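Local coordinates for periplasmic aliphatic sulphonates-binding protein (Escherichia coli, PDB 2X26) that probably binds aliphatic sulfonates in the periplasm as the solute-binding component of an ABC transport system, at residues Y138-P141 and A142-R145; S21-L24 and L25-R28. All coordinates share one frame; numbering follows the deposited sequence.

Contact 1 (Y138-P141 and A142-R145); sequences YLTP and ADAR
Asp-143 reaches back over the start of its own helix to the backbone of Thr-140 through one water. The water accepts a hydrogen bond from Thr-140 N (2.9 Å) and donates one to Asp-143 OD2 at 2.7 Å. Asp-143 CG stands anti to its carbonyl carbon (chi1 -68°), which turns the carboxylate toward the N-cap, where its negative charge would be expected to suit the helix dipole. The Thr-140 side chain runs alongside in the same direction, OG1 lying 3.6 Å from Asp-143 OD2. Thr-140 OG1 makes no capping bond; the link from Asp-143 to Thr-140 N runs through the water.

Leu-139 meets the buried Ala-144: Leu-139 CB lies 3.9 Å from Ala-144 CB, and Leu-139 CD1 passes 4.0 Å from Ala-144 CA, so the leucine lies along the first turn. Two main-chain bonds close that turn. Ala-144 N donates to Thr-140 O (2.8 Å, 160° at the hydrogen), and Arg-145 N donates to Pro-141 O over the same length. Pro-141 sits in the first turn, where a helix needs no N-H from it. The Arg-145 chain runs extended and then bends at chi3 (58°), bringing one guanidinium face over Ala-142 CA, which lies toward its rim.

Farther out, the Pro-141 side chain packs on Ile-158 and Trp-159 of strand 155-159, and Ala-144 and Arg-145 pack on Trp-156 of the same strand, while Leu-139 is tied by backbone hydrogen bonds to Phe-110 on strand 107-110. The stretch is thus the strand-to-helix junction of a beta-alpha-beta crossover, leading from edge strand 135-138 through helix 141-149 to parallel strand 155-159, in one alpha/beta lobe of a periplasmic binding protein.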
ATOM      1  N   TYR A 138      -6.486  20.332  -7.094  1.00  6.57           N
ATOM      2  CA  TYR A 138      -6.451  18.889  -7.355  1.00  6.63           C
ATOM      3  C   TYR A 138      -5.540  18.593  -8.533  1.00  7.35           C
ATOM      4  O   TYR A 138      -5.869  18.946  -9.654  1.00  8.47           O
ATOM      5  CB  TYR A 138      -7.863  18.367  -7.621  1.00  7.31           C
ATOM      6  CG  TYR A 138      -8.839  18.578  -6.448  1.00  5.74           C
ATOM      7  CD1 TYR A 138      -8.708  17.827  -5.290  1.00  8.89           C
ATOM      8  CD2 TYR A 138      -9.907  19.513  -6.531  1.00  9.74           C
ATOM      9  CE1 TYR A 138      -9.582  17.973  -4.222  1.00  9.77           C
ATOM     10  CE2 TYR A 138     -10.792  19.679  -5.432  1.00  9.27           C
ATOM     11  CZ  TYR A 138     -10.606  18.886  -4.287  1.00 11.10           C
ATOM     12  OH  TYR A 138     -11.419  18.969  -3.159  1.00 14.39           O
ATOM     13  N   LEU A 139      -4.380  17.973  -8.273  1.00  6.74           N
ATOM     14  CA  LEU A 139      -3.369  17.761  -9.324  1.00  7.01           C
ATOM     15  C   LEU A 139      -2.626  16.459  -9.107  1.00  6.83           C
ATOM     16  O   LEU A 139      -2.294  16.142  -7.991  1.00  5.54           O
ATOM     17  CB  LEU A 139      -2.338  18.876  -9.255  1.00  7.52           C
ATOM     18  CG  LEU A 139      -2.865  20.305  -9.530  1.00  7.85           C
ATOM     19  CD1 LEU A 139      -1.768  21.336  -9.290  1.00 10.78           C
ATOM     20  CD2 LEU A 139      -3.323  20.305 -10.973  1.00  9.19           C
ATOM     21  N   THR A 140      -2.248  15.778 -10.188  1.00  8.06           N
ATOM     22  CA  THR A 140      -1.431  14.570 -10.030  1.00  9.20           C
ATOM     23  C   THR A 140       0.021  14.990  -9.737  1.00  7.83           C
ATOM     24  O   THR A 140       0.339  16.170  -9.850  1.00  8.52           O
ATOM     25  CB  THR A 140      -1.545  13.698 -11.265  1.00 11.00           C
ATOM     26  OG1 THR A 140      -1.031  14.428 -12.382  1.00 13.34           O
ATOM     27  CG2 THR A 140      -3.046  13.341 -11.515  1.00 13.75           C
ATOM     28  N   PRO A 141       0.875  14.072  -9.274  1.00  7.80           N
ATOM     29  CA  PRO A 141       2.147  14.520  -8.727  1.00  7.45           C
ATOM     30  C   PRO A 141       3.000  15.322  -9.722  1.00  7.93           C
ATOM     31  O   PRO A 141       3.547  16.341  -9.313  1.00  7.98           O
ATOM     32  CB  PRO A 141       2.850  13.211  -8.329  1.00  6.90           C
ATOM     33  CG  PRO A 141       1.730  12.302  -8.007  1.00  7.48           C
ATOM     34  CD  PRO A 141       0.653  12.632  -9.021  1.00  7.26           C
ATOM     35  N   ALA A 142       3.082  14.911 -10.998  1.00  8.17           N
ATOM     36  CA  ALA A 142       3.910  15.670 -11.959  1.00  9.26           C
ATOM     37  C   ALA A 142       3.409  17.093 -12.128  1.00  9.27           C
ATOM     38  O   ALA A 142       4.216  18.028 -12.140  1.00  8.97           O
ATOM     39  CB  ALA A 142       3.981  14.985 -13.321  1.00  9.46           C
ATOM     40  N   ASP A 143       2.081  17.251 -12.242  1.00  9.27           N
ATOM     41  CA  ASP A 143       1.479  18.584 -12.385  1.00  8.93           C
ATOM     42  C   ASP A 143       1.622  19.428 -11.116  1.00  8.49           C
ATOM     43  O   ASP A 143       1.794  20.670 -11.186  1.00  9.28           O
ATOM     44  CB  ASP A 143       0.004  18.486 -12.792  1.00 10.70           C
ATOM     45  CG  ASP A 143      -0.198  17.931 -14.208  1.00 14.16           C
ATOM     46  OD1 ASP A 143       0.702  18.083 -15.070  1.00 13.90           O
ATOM     47  OD2 ASP A 143      -1.280  17.331 -14.450  1.00 15.57           O
ATOM     48  N   ALA A 144       1.504  18.766  -9.943  1.00  6.48           N
ATOM     49  CA  ALA A 144       1.653  19.442  -8.691  1.00  6.08           C
ATOM     50  C   ALA A 144       3.092  19.903  -8.434  1.00  5.75           C
ATOM     51  O   ALA A 144       3.294  20.997  -7.897  1.00  6.54           O
ATOM     52  CB  ALA A 144       1.147  18.542  -7.541  1.00  3.40           C
ATOM     53  N   ARG A 145       4.062  19.051  -8.773  1.00  7.12           N
ATOM     54  CA  ARG A 145       5.493  19.336  -8.606  1.00  6.79           C
ATOM     55  C   ARG A 145       5.840  20.629  -9.349  1.00  6.82           C
ATOM     56  O   ARG A 145       6.501  21.530  -8.787  1.00  6.20           O
ATOM     57  CB  ARG A 145       6.346  18.169  -9.116  1.00  7.19           C
ATOM     58  CG  ARG A 145       7.872  18.403  -9.014  1.00  9.46           C
ATOM     59  CD  ARG A 145       8.613  17.168  -9.483  1.00 14.49           C
ATOM     60  NE  ARG A 145       8.238  16.830 -10.857  1.00 17.45           N
ATOM     61  CZ  ARG A 145       8.088  15.594 -11.336  1.00 20.26           C
ATOM     62  NH1 ARG A 145       8.278  14.522 -10.570  1.00 18.78           N
ATOM     63  NH2 ARG A 145       7.750  15.433 -12.613  1.00 22.37           N
TER
HETATM   64  O   HOH W   1      -3.276  16.829 -12.711  1.00  7.94           O

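Contact 2 (S21-L24 and L25-R28); sequences SHQL and LEKR
Leu-24 O receives Arg-28 N in a 2.8 Å hydrogen bond. The same oxygen is hemmed in by the arginine's own stem: Arg-28 CG lies 3.2 Å from Leu-24 O, before the chain runs on extended to NE. At its far end the guanidinium leaves the turn for helix 199-218, where it forms a salt bridge with Glu-211 and a weak hydrogen bond to Thr-208.

One residue back, Lys-27 N donates to Gln-23 O at 3.1 Å, and the lysine chain folds over that carbonyl. Its bend at chi3 (-76°) swings the ammonium back toward the end of the preceding helix: Lys-27 CE comes within 3.3 Å of His-22 O, and NZ gives a 2.8 Å hydrogen bond to a water that also bonds, weakly, to His-22 O. The lysine chain slants across Leu-24, whose CD2 lies 4.0 Å from Lys-27 NZ.

These bonds belong to a tight helix-to-helix corner. Gln-23, the first residue to leave helical geometry after helix 14-21, forms a Schellman motif (phi 56°) and serves at once as N-cap of helix 24-28, so one residue turns the chain from one helix into the next.

Glu-26 bends at chi2 (85°) and folds its carboxylate back over that corner. Glu-26 OE1 rests 3.3 Å from Gln-23 CA, a van der Waals approach, while OE2 accepts a hydrogen bond from Trp-36 NE1 on strand 33-38, which orients the carboxylate. Leu-25, buried beneath, packs on Leu-5 and Ile-7 of strand 4-9 and on Ile-34 and Trp-36 of strand 33-38, while Leu-24 touches Thr-208 and Ala-212 of helix 199-218.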
ATOM      1  N   SER A  21      12.807  -9.723  -7.226  1.00  4.54           N
ATOM      2  CA  SER A  21      14.184  -9.578  -7.682  0.50  5.48           C
ATOM      3  C   SER A  21      15.035 -10.756  -7.232  1.00  5.68           C
ATOM      4  O   SER A  21      15.912 -11.249  -7.992  1.00  6.79           O
ATOM      5  CB  SER A  21      14.771  -8.287  -7.132  0.50  5.26           C
ATOM      6  OG  SER A  21      14.180  -7.180  -7.776  0.50  7.11           O
ATOM      7  N   HIS A  22      14.798 -11.219  -5.999  1.00  5.54           N
ATOM      8  CA  HIS A  22      15.571 -12.332  -5.455  1.00  6.63           C
ATOM      9  C   HIS A  22      15.016 -13.695  -5.804  1.00  6.21           C
ATOM     10  O   HIS A  22      15.564 -14.717  -5.415  1.00  7.01           O
ATOM     11  CB  HIS A  22      15.750 -12.167  -3.937  1.00  7.32           C
ATOM     12  CG  HIS A  22      16.642 -11.024  -3.580  1.00  9.07           C
ATOM     13  ND1 HIS A  22      17.978 -11.201  -3.308  1.00 10.40           N
ATOM     14  CD2 HIS A  22      16.404  -9.707  -3.455  1.00 11.86           C
ATOM     15  CE1 HIS A  22      18.531 -10.030  -3.038  1.00 13.64           C
ATOM     16  NE2 HIS A  22      17.594  -9.104  -3.103  1.00 11.02           N
ATOM     17  N   GLN A  23      13.933 -13.713  -6.582  1.00  5.30           N
ATOM     18  CA  GLN A  23      13.279 -14.952  -6.998  1.00  4.90           C
ATOM     19  C   GLN A  23      12.856 -15.847  -5.846  1.00  5.09           C
ATOM     20  O   GLN A  23      12.825 -17.056  -5.965  1.00  4.54           O
ATOM     21  CB  GLN A  23      14.117 -15.724  -8.057  1.00  6.23           C
ATOM     22  CG  GLN A  23      14.196 -14.881  -9.352  1.00 10.89           C
ATOM     23  CD  GLN A  23      14.814 -15.610 -10.519  1.00 18.55           C
ATOM     24  OE1 GLN A  23      15.248 -16.735 -10.385  1.00 21.05           O
ATOM     25  NE2 GLN A  23      14.842 -14.964 -11.684  1.00 21.49           N
ATOM     26  N   LEU A  24      12.526 -15.247  -4.712  1.00  5.30           N
ATOM     27  CA  LEU A  24      12.225 -16.042  -3.508  1.00  5.23           C
ATOM     28  C   LEU A  24      11.008 -16.947  -3.659  1.00  6.57           C
ATOM     29  O   LEU A  24      11.058 -18.101  -3.237  1.00  5.13           O
ATOM     30  CB  LEU A  24      12.031 -15.129  -2.305  1.00  5.59           C
ATOM     31  CG  LEU A  24      13.229 -14.257  -1.898  1.00  5.14           C
ATOM     32  CD1 LEU A  24      12.774 -13.413  -0.734  1.00  8.77           C
ATOM     33  CD2 LEU A  24      14.485 -15.129  -1.565  1.00  9.75           C
ATOM     34  N   LEU A  25       9.943 -16.454  -4.296  1.00  5.16           N
ATOM     35  CA  LEU A  25       8.732 -17.270  -4.463  1.00  5.97           C
ATOM     36  C   LEU A  25       8.942 -18.389  -5.460  1.00  6.49           C
ATOM     37  O   LEU A  25       8.472 -19.493  -5.268  1.00  6.90           O
ATOM     38  CB  LEU A  25       7.539 -16.419  -4.907  1.00  4.60           C
ATOM     39  CG  LEU A  25       6.971 -15.462  -3.871  1.00  7.04           C
ATOM     40  CD1 LEU A  25       5.721 -14.802  -4.400  1.00  7.47           C
ATOM     41  CD2 LEU A  25       6.649 -16.117  -2.515  1.00  7.69           C
ATOM     42  N   GLU A  26       9.653 -18.086  -6.536  1.00  6.77           N
ATOM     43  CA  GLU A  26       9.924 -19.113  -7.529  1.00  6.90           C
ATOM     44  C   GLU A  26      10.699 -20.261  -6.888  1.00  8.00           C
ATOM     45  O   GLU A  26      10.411 -21.424  -7.173  1.00  6.91           O
ATOM     46  CB  GLU A  26      10.659 -18.520  -8.729  1.00  8.19           C
ATOM     47  CG  GLU A  26       9.813 -17.569  -9.606  1.00  6.83           C
ATOM     48  CD  GLU A  26       9.774 -16.148  -9.122  1.00  8.94           C
ATOM     49  OE1 GLU A  26      10.310 -15.838  -8.042  1.00  5.22           O
ATOM     50  OE2 GLU A  26       9.196 -15.310  -9.847  1.00  6.17           O
ATOM     51  N   LYS A  27      11.655 -19.933  -6.026  1.00  7.74           N
ATOM     52  CA  LYS A  27      12.464 -20.947  -5.388  1.00  9.59           C
ATOM     53  C   LYS A  27      11.686 -21.650  -4.276  1.00 10.62           C
ATOM     54  O   LYS A  27      11.806 -22.873  -4.124  1.00  7.43           O
ATOM     55  CB  LYS A  27      13.731 -20.318  -4.831  1.00  9.48           C
ATOM     56  CG  LYS A  27      14.681 -19.835  -5.903  1.00 13.34           C
ATOM     57  CD  LYS A  27      15.978 -19.327  -5.277  1.00 17.38           C
ATOM     58  CE  LYS A  27      15.842 -17.947  -4.638  1.00 22.03           C
ATOM     59  NZ  LYS A  27      16.810 -17.676  -3.502  1.00 24.14           N
ATOM     60  N   ARG A  28      10.850 -20.894  -3.510  1.00 10.72           N
ATOM     61  CA  ARG A  28      10.124 -21.547  -2.407  1.00 11.10           C
ATOM     62  C   ARG A  28       8.973 -22.427  -2.798  1.00 10.07           C
ATOM     63  O   ARG A  28       8.692 -23.407  -2.112  1.00  9.44           O
ATOM     64  CB  ARG A  28       9.615 -20.566  -1.392  1.00 12.20           C
ATOM     65  CG  ARG A  28      10.729 -19.976  -0.695  1.00 16.87           C
ATOM     66  CD  ARG A  28      10.267 -19.109   0.390  1.00 22.08           C
ATOM     67  NE  ARG A  28      11.446 -18.461   0.896  1.00 25.24           N
ATOM     68  CZ  ARG A  28      11.447 -17.682   1.955  1.00 27.97           C
ATOM     69  NH1 ARG A  28      10.305 -17.461   2.593  1.00 26.27           N
ATOM     70  NH2 ARG A  28      12.586 -17.136   2.354  1.00 27.67           N
TER
HETATM   71  O   HOH W   2      18.001 -15.204  -3.113  1.00 18.14           O

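Contact 2 comes first along the chain and closes before contact 1 opens; their centres lie 36 Å apart, and the nearest atoms are about 23 Å from each other. They belong to different five-stranded mixed sheets, which they flank. Residues 21-28 join helices 14-21 and 24-28 beside the sheet containing strands 4-9 and 33-38, whereas residues 138-145 leave strand 135-138, an edge of the sheet that also holds 107-110 and 155-159. The two sheets fit the two alpha/beta lobes of a periplasmic binding protein, between which ligand is generally held. Both contacts are surface helix starts, one beside each sheet and so probably one on each lobe, and share no residues or direct packing.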